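Local coordinates for protein ICChI, a glycosylated chitinase (PDB 6IDN) that hydrolyses chitin and also shows lysozyme activity, probably by cutting beta-1,4 glycosidic links in chitin and peptidoglycan, as other family 18 glycosidases do, at residues K58-S61 with S62-S65; Y134-L137 with A138-W142; Y184-P187 with R188-Y191. All blocks are in the same frame, centred on the assembly; numbering follows the deposited sequence.

Contact 1: residues K58-S61 with S62-S65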
loop_
_atom_site.group_PDB
_atom_site.type_symbol
_atom_site.label_atom_id
_atom_site.label_comp_id
_atom_site.label_asym_id
_atom_site.label_seq_id
_atom_site.Cartn_x
_atom_site.Cartn_y
_atom_site.Cartn_z
ATOM N N LYS A 58 -19.420 8.215 -1.228
ATOM C CA LYS A 58 -19.917 7.217 -2.166
ATOM C C LYS A 58 -19.660 7.611 -3.614
ATOM O O LYS A 58 -19.591 6.734 -4.481
ATOM C CB LYS A 58 -21.407 6.974 -1.926
ATOM C CG LYS A 58 -21.691 6.133 -0.688
ATOM C CD LYS A 58 -23.073 5.502 -0.758
ATOM C CE LYS A 58 -23.555 5.105 0.615
ATOM N NZ LYS A 58 -22.839 3.897 1.086
ATOM N N PHE A 59 -19.487 8.906 -3.889
ATOM C CA PHE A 59 -19.148 9.356 -5.233
ATOM C C PHE A 59 -17.861 8.728 -5.751
ATOM O O PHE A 59 -17.643 8.697 -6.969
ATOM C CB PHE A 59 -19.017 10.886 -5.261
ATOM C CG PHE A 59 -17.731 11.398 -4.656
ATOM C CD1 PHE A 59 -17.644 11.650 -3.297
ATOM C CD2 PHE A 59 -16.615 11.628 -5.448
ATOM C CE1 PHE A 59 -16.466 12.112 -2.739
ATOM C CE2 PHE A 59 -15.431 12.081 -4.894
ATOM C CZ PHE A 59 -15.357 12.328 -3.538
ATOM N N LEU A 60 -16.992 8.251 -4.861
ATOM C CA LEU A 60 -15.703 7.734 -5.308
ATOM C C LEU A 60 -15.857 6.493 -6.175
ATOM O O LEU A 60 -14.959 6.188 -6.967
ATOM C CB LEU A 60 -14.813 7.429 -4.102
ATOM C CG LEU A 60 -14.064 8.641 -3.542
ATOM C CD1 LEU A 60 -13.319 8.256 -2.270
ATOM C CD2 LEU A 60 -13.099 9.217 -4.580
ATOM N N SER A 61 -16.977 5.783 -6.035
ATOM C CA SER A 61 -17.261 4.612 -6.859
ATOM C C SER A 61 -17.007 4.890 -8.338
ATOM O O SER A 61 -16.354 4.102 -9.030
ATOM C CB SER A 61 -18.714 4.184 -6.632
ATOM O OG SER A 61 -18.911 2.816 -6.923
ATOM N N SER A 62 -17.526 6.011 -8.843
ATOM C CA SER A 62 -17.379 6.305 -10.263
ATOM C C SER A 62 -15.921 6.543 -10.636
ATOM O O SER A 62 -15.492 6.179 -11.738
ATOM C CB SER A 62 -18.231 7.519 -10.641
ATOM O OG SER A 62 -19.619 7.213 -10.575
ATOM N N GLU A 63 -15.146 7.150 -9.734
ATOM C CA GLU A 63 -13.740 7.407 -10.026
ATOM C C GLU A 63 -12.912 6.131 -9.902
ATOM O O GLU A 63 -11.987 5.909 -10.694
ATOM C CB GLU A 63 -13.210 8.510 -9.103
ATOM C CG GLU A 63 -14.059 9.785 -9.178
ATOM C CD GLU A 63 -13.430 11.011 -8.534
ATOM O OE1 GLU A 63 -12.208 11.015 -8.295
ATOM O OE2 GLU A 63 -14.173 11.990 -8.287
ATOM N N ILE A 64 -13.240 5.279 -8.929
ATOM C CA ILE A 64 -12.607 3.963 -8.838
ATOM C C ILE A 64 -12.887 3.171 -10.109
ATOM O O ILE A 64 -11.982 2.594 -10.723
ATOM C CB ILE A 64 -13.101 3.217 -7.584
ATOM C CG1 ILE A 64 -12.677 3.951 -6.304
ATOM C CG2 ILE A 64 -12.582 1.772 -7.554
ATOM C CD1 ILE A 64 -13.466 3.523 -5.064
ATOM N N SER A 65 -14.153 3.139 -10.532
ATOM C CA SER A 65 -14.490 2.427 -11.757
ATOM C C SER A 65 -13.702 2.974 -12.941
ATOM O O SER A 65 -13.233 2.210 -13.793
ATOM C CB SER A 65 -15.990 2.526 -12.022
ATOM O OG SER A 65 -16.374 1.622 -13.040
#
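Glu63 reaches back over the preceding turn to Phe59 and Leu60. Its CB rests on the backbone of that turn, 3.6 Å from Leu60 O, and CG leaves anti to the carbonyl carbon (chi1 -55°), beside the backbone N. Beyond CG the chain is extended and delivers the carboxylate to the benzyl group. There OE2 meets the ring at its edge, close to its plane, with Phe59 CE2 3.6 Å away, and carboxylate and ring are turned 64° against each other. An oxygen at this position faces the slightly positive rim of hydrogens and not the pi cloud. The other oxygen, OE1, passes 4.2 Å from Leu60 CD2 and is hydrogen-bonded to the backbone N of Arg17, which ties the carboxylate to helix 16-21.

Ile64 also packs on Leu60: its CG1 lies 3.3 Å from Leu60 O, and its CD1 reaches Leu60 CB at 4.2 Å, an apolar contact one turn apart. The backbone underneath is held by nearly straight bonds, from Ile64 N to Leu60 O (2.8 Å) and from Ser65 N to Ser61 O (2.8 Å). Ser61 OG accepts a hydrogen bond from Glu117 N, while the buried Leu60 and Ile64 side chains pack on Leu114 and Leu119, respectively. Such i to i+4 pairing of side chains and backbone is that of an alpha-helix, here the early part of helix 60-69 in the outer layer of the TIM barrel.

Contact 2: residues Y134-L137 with A138-W142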
loop_
_atom_site.group_PDB
_atom_site.type_symbol
_atom_site.label_atom_id
_atom_site.label_comp_id
_atom_site.label_asym_id
_atom_site.label_seq_id
_atom_site.Cartn_x
_atom_site.Cartn_y
_atom_site.Cartn_z
ATOM N N TYR A 134 -2.071 -10.626 11.827
ATOM C CA TYR A 134 -2.134 -10.135 10.451
ATOM C C TYR A 134 -1.891 -11.258 9.449
ATOM O O TYR A 134 -2.378 -11.188 8.305
ATOM C CB TYR A 134 -1.130 -8.989 10.265
ATOM C CG TYR A 134 -1.618 -7.727 10.940
ATOM C CD1 TYR A 134 -2.724 -7.055 10.446
ATOM C CD2 TYR A 134 -0.992 -7.229 12.078
ATOM C CE1 TYR A 134 -3.201 -5.906 11.066
ATOM C CE2 TYR A 134 -1.470 -6.082 12.707
ATOM C CZ TYR A 134 -2.563 -5.425 12.196
ATOM O OH TYR A 134 -3.032 -4.292 12.817
ATOM N N ASP A 135 -1.149 -12.299 9.848
ATOM C CA ASP A 135 -1.069 -13.494 9.011
ATOM C C ASP A 135 -2.446 -14.121 8.818
ATOM O O ASP A 135 -2.812 -14.511 7.700
ATOM C CB ASP A 135 -0.070 -14.520 9.588
ATOM C CG ASP A 135 -0.265 -14.847 11.075
ATOM O OD1 ASP A 135 -1.012 -14.169 11.806
ATOM O OD2 ASP A 135 0.404 -15.818 11.528
ATOM N N THR A 136 -3.227 -14.221 9.896
ATOM C CA THR A 136 -4.575 -14.779 9.809
ATOM C C THR A 136 -5.486 -13.881 8.971
ATOM O O THR A 136 -6.267 -14.375 8.148
ATOM C CB THR A 136 -5.133 -14.985 11.229
ATOM O OG1 THR A 136 -4.214 -15.799 11.990
ATOM C CG2 THR A 136 -6.496 -15.664 11.211
ATOM N N LEU A 137 -5.365 -12.555 9.123
ATOM C CA LEU A 137 -6.165 -11.646 8.301
ATOM C C LEU A 137 -5.878 -11.860 6.818
ATOM O O LEU A 137 -6.812 -11.935 6.006
ATOM C CB LEU A 137 -5.911 -10.181 8.712
ATOM C CG LEU A 137 -6.615 -9.085 7.899
ATOM C CD1 LEU A 137 -8.141 -9.298 7.916
ATOM C CD2 LEU A 137 -6.242 -7.706 8.413
ATOM N N ALA A 138 -4.596 -11.983 6.445
ATOM C CA ALA A 138 -4.263 -12.224 5.043
ATOM C C ALA A 138 -4.842 -13.550 4.569
ATOM O O ALA A 138 -5.367 -13.643 3.451
ATOM C CB ALA A 138 -2.747 -12.201 4.838
ATOM N N GLU A 139 -4.741 -14.589 5.408
ATOM C CA GLU A 139 -5.265 -15.901 5.039
ATOM C C GLU A 139 -6.782 -15.859 4.883
ATOM O O GLU A 139 -7.342 -16.469 3.966
ATOM C CB GLU A 139 -4.838 -16.926 6.105
ATOM C CG GLU A 139 -3.332 -17.329 5.987
ATOM C CD GLU A 139 -2.820 -18.157 7.156
ATOM O OE1 GLU A 139 -3.483 -18.180 8.216
ATOM O OE2 GLU A 139 -1.762 -18.814 7.018
ATOM N N GLN A 140 -7.475 -15.137 5.766
ATOM C CA GLN A 140 -8.928 -15.098 5.651
ATOM C C GLN A 140 -9.384 -14.282 4.448
ATOM O O GLN A 140 -10.397 -14.631 3.829
ATOM C CB GLN A 140 -9.537 -14.549 6.941
ATOM C CG GLN A 140 -9.275 -15.428 8.162
ATOM C CD GLN A 140 -10.090 -16.722 8.198
ATOM O OE1 GLN A 140 -9.877 -17.562 9.066
ATOM N NE2 GLN A 140 -11.017 -16.886 7.267
ATOM N N LEU A 141 -8.656 -13.217 4.101
ATOM C CA LEU A 141 -8.951 -12.500 2.853
ATOM C C LEU A 141 -8.706 -13.382 1.631
ATOM O O LEU A 141 -9.472 -13.339 0.659
ATOM C CB LEU A 141 -8.093 -11.242 2.761
ATOM C CG LEU A 141 -8.523 -10.116 3.696
ATOM C CD1 LEU A 141 -7.433 -9.052 3.785
ATOM C CD2 LEU A 141 -9.819 -9.482 3.237
ATOM N N TRP A 142 -7.627 -14.165 1.644
ATOM C CA TRP A 142 -7.345 -15.075 0.533
ATOM C C TRP A 142 -8.495 -16.053 0.340
ATOM O O TRP A 142 -8.923 -16.308 -0.791
ATOM C CB TRP A 142 -6.029 -15.805 0.827
ATOM C CG TRP A 142 -5.473 -16.752 -0.220
ATOM C CD1 TRP A 142 -4.505 -16.479 -1.151
ATOM C CD2 TRP A 142 -5.779 -18.149 -0.366
ATOM N NE1 TRP A 142 -4.232 -17.601 -1.896
ATOM C CE2 TRP A 142 -5.004 -18.639 -1.438
ATOM C CE3 TRP A 142 -6.667 -19.022 0.274
ATOM C CZ2 TRP A 142 -5.064 -19.966 -1.854
ATOM C CZ3 TRP A 142 -6.717 -20.342 -0.137
ATOM C CH2 TRP A 142 -5.934 -20.798 -1.196
#
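Leu137 lies side by side with Leu141 one turn further on, both pointing the same way, its CG 4.2 Å from Leu141 CD1. Its own CG is anti to the backbone N (chi1 177°), which swings the isobutyl group towards the carbonyl side and thus alongside the next leucine. The pair faces the barrel: Leu137 packs on Phe124 and Leu141 on Ile122, both of strand 121-126.

A second pair, Thr136 and Gln140, is likewise aligned. Methyl CG2 of Thr136 stands 4.1 Å from Gln140 CG, which also presses on Thr136 O at 3.2 Å. Both side chains touch helix 90-103, Thr136 at Ala93 and Gln140 at Ala97.

On a more exposed side, Glu139 lays its CG 3.3 Å from Asp135 O, but the two carboxylates do not touch, Asp135 OD2 and Glu139 OE1 standing 5.6 Å apart; their like charges probably disfavour a closer approach. Regular backbone bonds join the turns, among them Gln140 N to Thr136 O at 2.8 Å. With Leu137, Ala138 and Leu141 on the barrel strands and Asp135 and Glu139 further out, this is an amphipathic alpha-helix, the connecting helix of the beta-alpha-beta crossover from strand 121-126 to strand 153-156 in a TIM barrel.

Contact 3: residues Y184-P187 with R188-Y191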
loop_
_atom_site.group_PDB
_atom_site.type_symbol
_atom_site.label_atom_id
_atom_site.label_comp_id
_atom_site.label_asym_id
_atom_site.label_seq_id
_atom_site.Cartn_x
_atom_site.Cartn_y
_atom_site.Cartn_z
ATOM N N TYR A 184 12.847 4.463 3.597
ATOM C CA TYR A 184 12.835 5.844 4.062
ATOM C C TYR A 184 12.483 5.847 5.534
ATOM O O TYR A 184 11.900 4.893 6.056
ATOM C CB TYR A 184 11.870 6.755 3.277
ATOM C CG TYR A 184 10.431 6.280 3.076
ATOM C CD1 TYR A 184 10.095 5.443 2.013
ATOM C CD2 TYR A 184 9.409 6.700 3.924
ATOM C CE1 TYR A 184 8.787 5.027 1.797
ATOM C CE2 TYR A 184 8.098 6.284 3.722
ATOM C CZ TYR A 184 7.792 5.439 2.663
ATOM O OH TYR A 184 6.489 5.021 2.447
ATOM N N ASN A 185 12.874 6.933 6.186
ATOM C CA ASN A 185 12.719 7.114 7.631
ATOM C C ASN A 185 13.436 6.034 8.432
ATOM O O ASN A 185 13.073 5.776 9.584
ATOM C CB ASN A 185 11.240 7.180 8.034
ATOM C CG ASN A 185 10.542 8.394 7.461
ATOM O OD1 ASN A 185 11.180 9.407 7.199
ATOM N ND2 ASN A 185 9.224 8.300 7.272
ATOM N N ASN A 186 14.457 5.395 7.857
ATOM C CA ASN A 186 15.319 4.492 8.620
ATOM C C ASN A 186 16.727 4.571 8.065
ATOM O O ASN A 186 17.085 3.842 7.132
ATOM C CB ASN A 186 14.824 3.047 8.601
ATOM C CG ASN A 186 15.558 2.189 9.615
ATOM O OD1 ASN A 186 16.639 2.558 10.075
ATOM N ND2 ASN A 186 14.983 1.042 9.963
ATOM N N PRO A 187 17.573 5.429 8.640
ATOM C CA PRO A 187 18.948 5.581 8.129
ATOM C C PRO A 187 19.796 4.318 8.217
ATOM O O PRO A 187 20.900 4.299 7.668
ATOM C CB PRO A 187 19.527 6.694 9.011
ATOM C CG PRO A 187 18.317 7.470 9.473
ATOM C CD PRO A 187 17.251 6.433 9.668
ATOM N N ARG A 188 19.317 3.263 8.875
ATOM C CA ARG A 188 20.076 2.022 8.894
ATOM C C ARG A 188 20.061 1.329 7.534
ATOM O O ARG A 188 21.007 0.608 7.194
ATOM C CB ARG A 188 19.527 1.103 9.990
ATOM C CG ARG A 188 19.647 1.697 11.399
ATOM C CD ARG A 188 18.856 0.888 12.429
ATOM N NE ARG A 188 18.719 1.619 13.690
ATOM C CZ ARG A 188 17.669 1.524 14.503
ATOM N NH1 ARG A 188 16.654 0.718 14.194
ATOM N NH2 ARG A 188 17.637 2.237 15.626
ATOM N N CYS A 189 19.014 1.534 6.733
ATOM C CA CYS A 189 18.915 0.845 5.455
ATOM C C CYS A 189 18.546 1.722 4.261
ATOM O O CYS A 189 18.598 1.219 3.138
ATOM C CB CYS A 189 17.903 -0.316 5.532
ATOM S SG CYS A 189 16.404 -0.012 6.553
ATOM N N HIS A 190 18.167 2.989 4.447
ATOM C CA HIS A 190 17.706 3.775 3.308
ATOM C C HIS A 190 18.895 4.478 2.648
ATOM O O HIS A 190 20.047 4.341 3.074
ATOM C CB HIS A 190 16.568 4.731 3.709
ATOM C CG HIS A 190 16.957 5.881 4.591
ATOM N ND1 HIS A 190 16.130 6.322 5.601
ATOM C CD2 HIS A 190 18.013 6.735 4.574
ATOM C CE1 HIS A 190 16.677 7.369 6.195
ATOM N NE2 HIS A 190 17.822 7.640 5.591
ATOM N N TYR A 191 18.632 5.173 1.540
ATOM C CA TYR A 191 19.710 5.841 0.816
ATOM C C TYR A 191 20.286 6.961 1.671
ATOM O O TYR A 191 19.568 7.881 2.078
ATOM C CB TYR A 191 19.198 6.388 -0.521
ATOM C CG TYR A 191 20.284 6.909 -1.443
ATOM C CD1 TYR A 191 20.887 8.136 -1.212
ATOM C CD2 TYR A 191 20.694 6.170 -2.560
ATOM C CE1 TYR A 191 21.891 8.611 -2.043
ATOM C CE2 TYR A 191 21.687 6.655 -3.407
ATOM C CZ TYR A 191 22.279 7.867 -3.139
ATOM O OH TYR A 191 23.271 8.368 -3.960
HETATM O O HOH W 1 21.820 3.756 5.097
#
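Two first torsions set up this turn: the imidazole of His190 sits between its backbone N and carbonyl carbon (chi1 70°), and the amide of Asn186 points away from its own N (chi1 -168°). The first folds the ring back over the preceding residues, where ND1 accepts a hydrogen bond from Asn186 N at 3.0 Å, the donor tilted from the ring plane. Use of ND1 as acceptor suggests that a neutral ring would carry its proton on NE2. Pro187 comes over one face, its CA 3.6 Å from the ring centroid and 18° off the normal, a CH-pi contact, while its CD lies 3.6 Å from His190 CE1.

Asn186 grips the turn with two oxygens. Its OD1 takes Arg188 N at 3.0 Å, an Asx turn, and the Arg188 CB packs against the same oxygen at 3.2 Å. Its carbonyl O accepts from both Cys189 N and His190 N, each at 3.0 Å, the first closing a beta turn with Pro187 in its second position. A water bridges two carbonyls of the turn by donating to Pro187 O and His190 O.

With an alanine in place of His190, Asn186 N is likely to be left without its acceptor and Pro187 without the ring face it packs on, which would probably free this side of the turn to move.

The polar ends of Asn186 and Arg188 converge on Glu161, by hydrogen bond and salt bridge, and Cys189 is joined by a disulfide to Cys160. The turn thus belongs to the loop between strand 178-182 and helix 196-206, fastened to the segment that follows strand 153-156, while Tyr184 at its start packs on Met254 and Trp256 of strand 250-256.

Overall arrangement
From the N terminus the three contacts come in series, none enclosing or crossing another, and each is made within one continuous run of chain. Contact 1 lies on helix 60-69, ahead of strand 73-80; contact 2 lies on helix 134-148, which carries the chain from strand 121-126 to strand 153-156. Contact 3 alone closes a tight loop, after strand 178-182. Contacts 1 and 3 lie on opposite sides of the chain's centre, their own centres about 36 Å apart, and contact 2 touches neither. Together they sample two helices of the barrel's outer layer and one strand-to-helix loop, all belonging to the chain that runs between successive parallel strands of the TIM barrel.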